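Local coordinates for peptidoglycan-N-acetylglucosamine deacetylase BC_1974 (Bacillus cereus, PDB 5N1P), which removes the acetyl group from N-acetylglucosamine residues of peptidoglycan in a metal-dependent hydrolysis, leaving glucosamine residues in the polymer and releasing acetate, at residues L20-K24 / R48-H54; A141-A146 / Q168-A172. One frame throughout, in Å; residues are numbered along the deposited sequence.

Contact 1 of 2, residues L20-K24 / R48-H54; sequences LNTLK and RENAEGH
In the NodB/CE4 deacetylase domain, helix 16-25 packs against the C-terminal end of helix 43-51 beside strand 31-34 of the parallel sheet, through an apolar patch round Leu20 edged by a salt-bridge network. Leu20 carries most of it: CB lies over one face of the Arg48 guanidinium, CD1 reaches Glu49 CG, and CD2 packs 3.4 Å from His54 CD2. Phe32 of the strand touches Leu20 and Leu23, and Leu23 CD1 approaches His54 CE1 at 3.8 Å.

CG anti to the backbone N (chi1 -159°) and a bend at chi3 bring the Arg48 guanidinium over Leu20 CB and its NE, nearly in plane, to Glu52 OE2 (2.6 Å, 160°). Arg48 NH2 is placed 2.4 Å from Asn21 OD1, too short for an ordinary hydrogen bond and so doubtful in detail. Lys24 NZ adds a weak salt bridge to Glu52 OE2 at 3.3 Å.

Gly53, with positive phi, ends helix 43-51 in a Schellman motif. A water donates to Leu20 O and Glu52 OE1 and hydrogen-bonds His54 NE2 at 2.9 Å; His54 ND1 is bonded to Ala30 N. These two bonds should hold the ring's rotation, and the Glu52 carboxylate probably offsets the charges of Arg48 and Lys24.

Contact 2 of 2, residues A141-A146 / Q168-A172; sequences AAAQIA and QSVAA
Gln168 opens the second segment by packing its aliphatic portion against helix 138-152: its CB lies 3.7 Å from Ala141 CB, and its CG meets Ile145 CD1 at 3.4 Å. Ile145 and Gln168 cross at about a right angle. The Gln168 chain starts with CG between the backbone N and the carbonyl carbon (chi1 72°) and bends again at chi2, which carries the amide away from the interface to Asn134 OD1 and Asp130 O, both reached by NE2. Its backbone carbonyl stays at the contact, with Gln168 O 3.7 Å from Ala142 CB.

Ser169 takes a smaller part, since its CB points away from helix 138-152; Ile145 CD1 comes nearest its backbone N, and the hydroxyl is hydrogen-bonded to Asp130 OD2. One turn onward from Gln168, Ala171 CB touches Ala142 CB at 3.7 Å.

Ala172 and Ala142 form the nearest CA pair, at 4.2 Å. Ala172 CB lies 3.4 Å from Ala142 O and 3.7 Å from Ile145 CG2. Small residues on both helices permit this spacing: the local axes come within 7.8 Å and cross at -64°, with no hydrogen bond between the segments.

Ala146 of helix 138-152 carries the contact on to Ala175 and Ile176 of helix 167-182, while Tyr133 of the preceding loop packs on Ala141 and Ile145. In the NodB/CE4 domain, strand 157-163, paired with strands 2-9 and 126-127 in the parallel sheet, lies in the chain between these two helices and leads into helix 167-182.

How the contacts relate
Contact 1 closes before contact 2 opens along the chain, and both fall within the NodB homology region. Their centres are 19 Å apart; the nearest atoms approach to about 5 Å without touching. The parallel sheet relates them: strand 2-9 pairs with strand 31-34, which contact 1 adjoins, and with strand 157-163, which precedes helix 167-182 of contact 2. Neither supplies a zinc ligand. In contact 1 the Glu49 side chain is about 14 Å from zinc and about 10 Å from that of Asp9, the inferred proton acceptor. Contact 2 comes nearer: the Ser169 side chain lies about 11 Å from zinc and about 5 Å from that of His163, the inferred proton donor.

Contact 1 of 2, residues L20-K24 / R48-H54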
# COMPACT_ATOMS: atom_id res chain seq x y z
N LEU A 20 -11.91 5.23 3.62
CA LEU A 20 -11.85 4.97 5.05
C LEU A 20 -13.22 4.67 5.63
O LEU A 20 -13.36 3.80 6.49
CB LEU A 20 -11.22 6.16 5.78
CG LEU A 20 -9.72 6.27 5.54
CD1 LEU A 20 -9.20 7.59 6.07
CD2 LEU A 20 -9.00 5.11 6.23
N ASN A 21 -14.24 5.37 5.15
CA ASN A 21 -15.60 5.13 5.61
C ASN A 21 -16.08 3.75 5.18
O ASN A 21 -16.72 3.03 5.94
CB ASN A 21 -16.54 6.22 5.11
CG ASN A 21 -16.22 7.58 5.72
OD1 ASN A 21 -15.64 7.66 6.80
ND2 ASN A 21 -16.60 8.64 5.02
N THR A 22 -15.73 3.36 3.95
CA THR A 22 -16.10 2.05 3.44
C THR A 22 -15.43 0.94 4.25
O THR A 22 -16.08 -0.04 4.61
CB THR A 22 -15.73 1.93 1.94
OG1 THR A 22 -16.50 2.89 1.19
CG2 THR A 22 -16.01 0.53 1.42
N LEU A 23 -14.15 1.10 4.54
CA LEU A 23 -13.42 0.11 5.33
C LEU A 23 -14.04 -0.03 6.73
O LEU A 23 -14.22 -1.14 7.23
CB LEU A 23 -11.94 0.50 5.43
CG LEU A 23 -11.19 0.40 4.09
CD1 LEU A 23 -9.82 1.05 4.18
CD2 LEU A 23 -11.09 -1.06 3.66
N LYS A 24 -14.37 1.10 7.35
CA LYS A 24 -14.97 1.10 8.68
C LYS A 24 -16.33 0.41 8.70
O LYS A 24 -16.64 -0.34 9.63
CB LYS A 24 -15.10 2.53 9.21
CG LYS A 24 -15.64 2.60 10.64
CD LYS A 24 -15.82 4.03 11.09
CE LYS A 24 -14.49 4.76 11.18
NZ LYS A 24 -14.64 6.12 11.77
N ARG A 48 -6.16 10.23 10.30
CA ARG A 48 -7.33 9.39 10.33
C ARG A 48 -7.01 7.93 9.93
O ARG A 48 -7.51 6.98 10.55
CB ARG A 48 -8.40 9.99 9.41
CG ARG A 48 -9.75 9.51 9.75
CD ARG A 48 -10.80 9.97 8.78
NE ARG A 48 -11.76 8.89 8.73
CZ ARG A 48 -12.69 8.74 7.81
NH1 ARG A 48 -12.85 9.65 6.86
NH2 ARG A 48 -13.47 7.68 7.87
N GLU A 49 -6.16 7.74 8.92
CA GLU A 49 -5.74 6.40 8.53
C GLU A 49 -5.17 5.65 9.72
O GLU A 49 -5.58 4.52 10.03
CB GLU A 49 -4.71 6.46 7.40
CG GLU A 49 -5.34 6.79 6.05
CD GLU A 49 -4.34 7.05 4.94
OE1 GLU A 49 -3.12 6.86 5.15
OE2 GLU A 49 -4.79 7.46 3.84
N ASN A 50 -4.22 6.29 10.41
CA ASN A 50 -3.55 5.67 11.54
C ASN A 50 -4.49 5.48 12.74
O ASN A 50 -4.43 4.44 13.41
CB ASN A 50 -2.34 6.52 11.93
CG ASN A 50 -1.66 5.99 13.16
OD1 ASN A 50 -1.74 6.60 14.23
ND2 ASN A 50 -1.00 4.86 13.02
N ALA A 51 -5.36 6.45 12.99
CA ALA A 51 -6.27 6.40 14.13
C ALA A 51 -7.32 5.31 13.99
O ALA A 51 -7.83 4.81 15.00
CB ALA A 51 -6.96 7.74 14.32
N GLU A 52 -7.65 4.95 12.76
CA GLU A 52 -8.74 4.00 12.52
C GLU A 52 -8.22 2.59 12.29
O GLU A 52 -8.93 1.74 11.77
CB GLU A 52 -9.61 4.50 11.36
CG GLU A 52 -10.25 5.84 11.74
CD GLU A 52 -11.24 6.40 10.73
OE1 GLU A 52 -11.48 5.75 9.70
OE2 GLU A 52 -11.77 7.50 10.98
N GLY A 53 -6.98 2.35 12.70
CA GLY A 53 -6.45 1.01 12.78
C GLY A 53 -5.66 0.55 11.57
O GLY A 53 -5.24 -0.61 11.50
N HIS A 54 -5.47 1.44 10.61
CA HIS A 54 -4.75 1.05 9.40
C HIS A 54 -3.28 1.30 9.56
O HIS A 54 -2.86 2.13 10.36
CB HIS A 54 -5.30 1.81 8.19
CG HIS A 54 -6.79 1.75 8.10
ND1 HIS A 54 -7.46 0.59 7.79
CD2 HIS A 54 -7.73 2.70 8.33
CE1 HIS A 54 -8.77 0.83 7.80
NE2 HIS A 54 -8.95 2.10 8.13
O HOH W 1 -11.45 3.41 8.54

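Contact 2 of 2, residues A141-A146 / Q168-A172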
# COMPACT_ATOMS: atom_id res chain seq x y z
N ALA A 141 -15.85 -0.20 -14.23
CA ALA A 141 -14.42 -0.39 -13.99
C ALA A 141 -14.19 -1.09 -12.66
O ALA A 141 -13.36 -1.98 -12.56
CB ALA A 141 -13.68 0.96 -14.02
N ALA A 142 -14.95 -0.66 -11.65
CA ALA A 142 -14.86 -1.24 -10.31
C ALA A 142 -15.17 -2.73 -10.31
O ALA A 142 -14.48 -3.51 -9.65
CB ALA A 142 -15.81 -0.51 -9.35
N ALA A 143 -16.21 -3.12 -11.04
CA ALA A 143 -16.59 -4.52 -11.13
C ALA A 143 -15.46 -5.35 -11.74
O ALA A 143 -15.19 -6.47 -11.30
CB ALA A 143 -17.88 -4.68 -11.94
N GLN A 144 -14.81 -4.79 -12.76
CA GLN A 144 -13.71 -5.48 -13.44
C GLN A 144 -12.49 -5.59 -12.53
O GLN A 144 -11.81 -6.60 -12.49
CB GLN A 144 -13.34 -4.75 -14.73
CG GLN A 144 -12.16 -5.36 -15.49
CD GLN A 144 -12.48 -6.68 -16.14
OE1 GLN A 144 -11.74 -7.66 -15.99
NE2 GLN A 144 -13.57 -6.73 -16.90
N ILE A 145 -12.21 -4.52 -11.79
CA ILE A 145 -11.12 -4.55 -10.82
C ILE A 145 -11.38 -5.59 -9.74
O ILE A 145 -10.49 -6.35 -9.35
CB ILE A 145 -10.94 -3.16 -10.20
CG1 ILE A 145 -10.41 -2.21 -11.27
CG2 ILE A 145 -9.97 -3.21 -9.01
CD1 ILE A 145 -10.52 -0.74 -10.87
N ALA A 146 -12.63 -5.65 -9.27
CA ALA A 146 -12.98 -6.61 -8.25
C ALA A 146 -12.75 -8.04 -8.77
O ALA A 146 -12.18 -8.87 -8.06
CB ALA A 146 -14.42 -6.42 -7.80
N GLN A 168 -12.14 4.57 -9.39
CA GLN A 168 -12.61 3.22 -9.71
C GLN A 168 -12.05 2.19 -8.73
O GLN A 168 -12.69 1.18 -8.46
CB GLN A 168 -12.26 2.85 -11.16
CG GLN A 168 -10.80 2.59 -11.46
CD GLN A 168 -10.01 3.84 -11.80
OE1 GLN A 168 -10.45 4.96 -11.56
NE2 GLN A 168 -8.82 3.64 -12.38
N SER A 169 -10.87 2.46 -8.17
CA SER A 169 -10.27 1.58 -7.17
C SER A 169 -11.07 1.61 -5.89
O SER A 169 -11.41 0.58 -5.32
CB SER A 169 -8.83 2.01 -6.88
OG SER A 169 -8.11 2.17 -8.09
N VAL A 170 -11.37 2.81 -5.42
CA VAL A 170 -12.15 2.95 -4.20
C VAL A 170 -13.54 2.32 -4.37
O VAL A 170 -14.06 1.65 -3.46
CB VAL A 170 -12.23 4.45 -3.80
CG1 VAL A 170 -13.18 4.65 -2.63
CG2 VAL A 170 -10.83 4.95 -3.48
N ALA A 171 -14.13 2.47 -5.55
CA ALA A 171 -15.45 1.91 -5.82
C ALA A 171 -15.45 0.37 -5.86
O ALA A 171 -16.48 -0.27 -5.68
CB ALA A 171 -15.99 2.46 -7.12
N ALA A 172 -14.28 -0.21 -6.11
CA ALA A 172 -14.18 -1.65 -6.23
C ALA A 172 -14.12 -2.32 -4.86
O ALA A 172 -14.35 -3.52 -4.73
CB ALA A 172 -12.94 -2.03 -7.06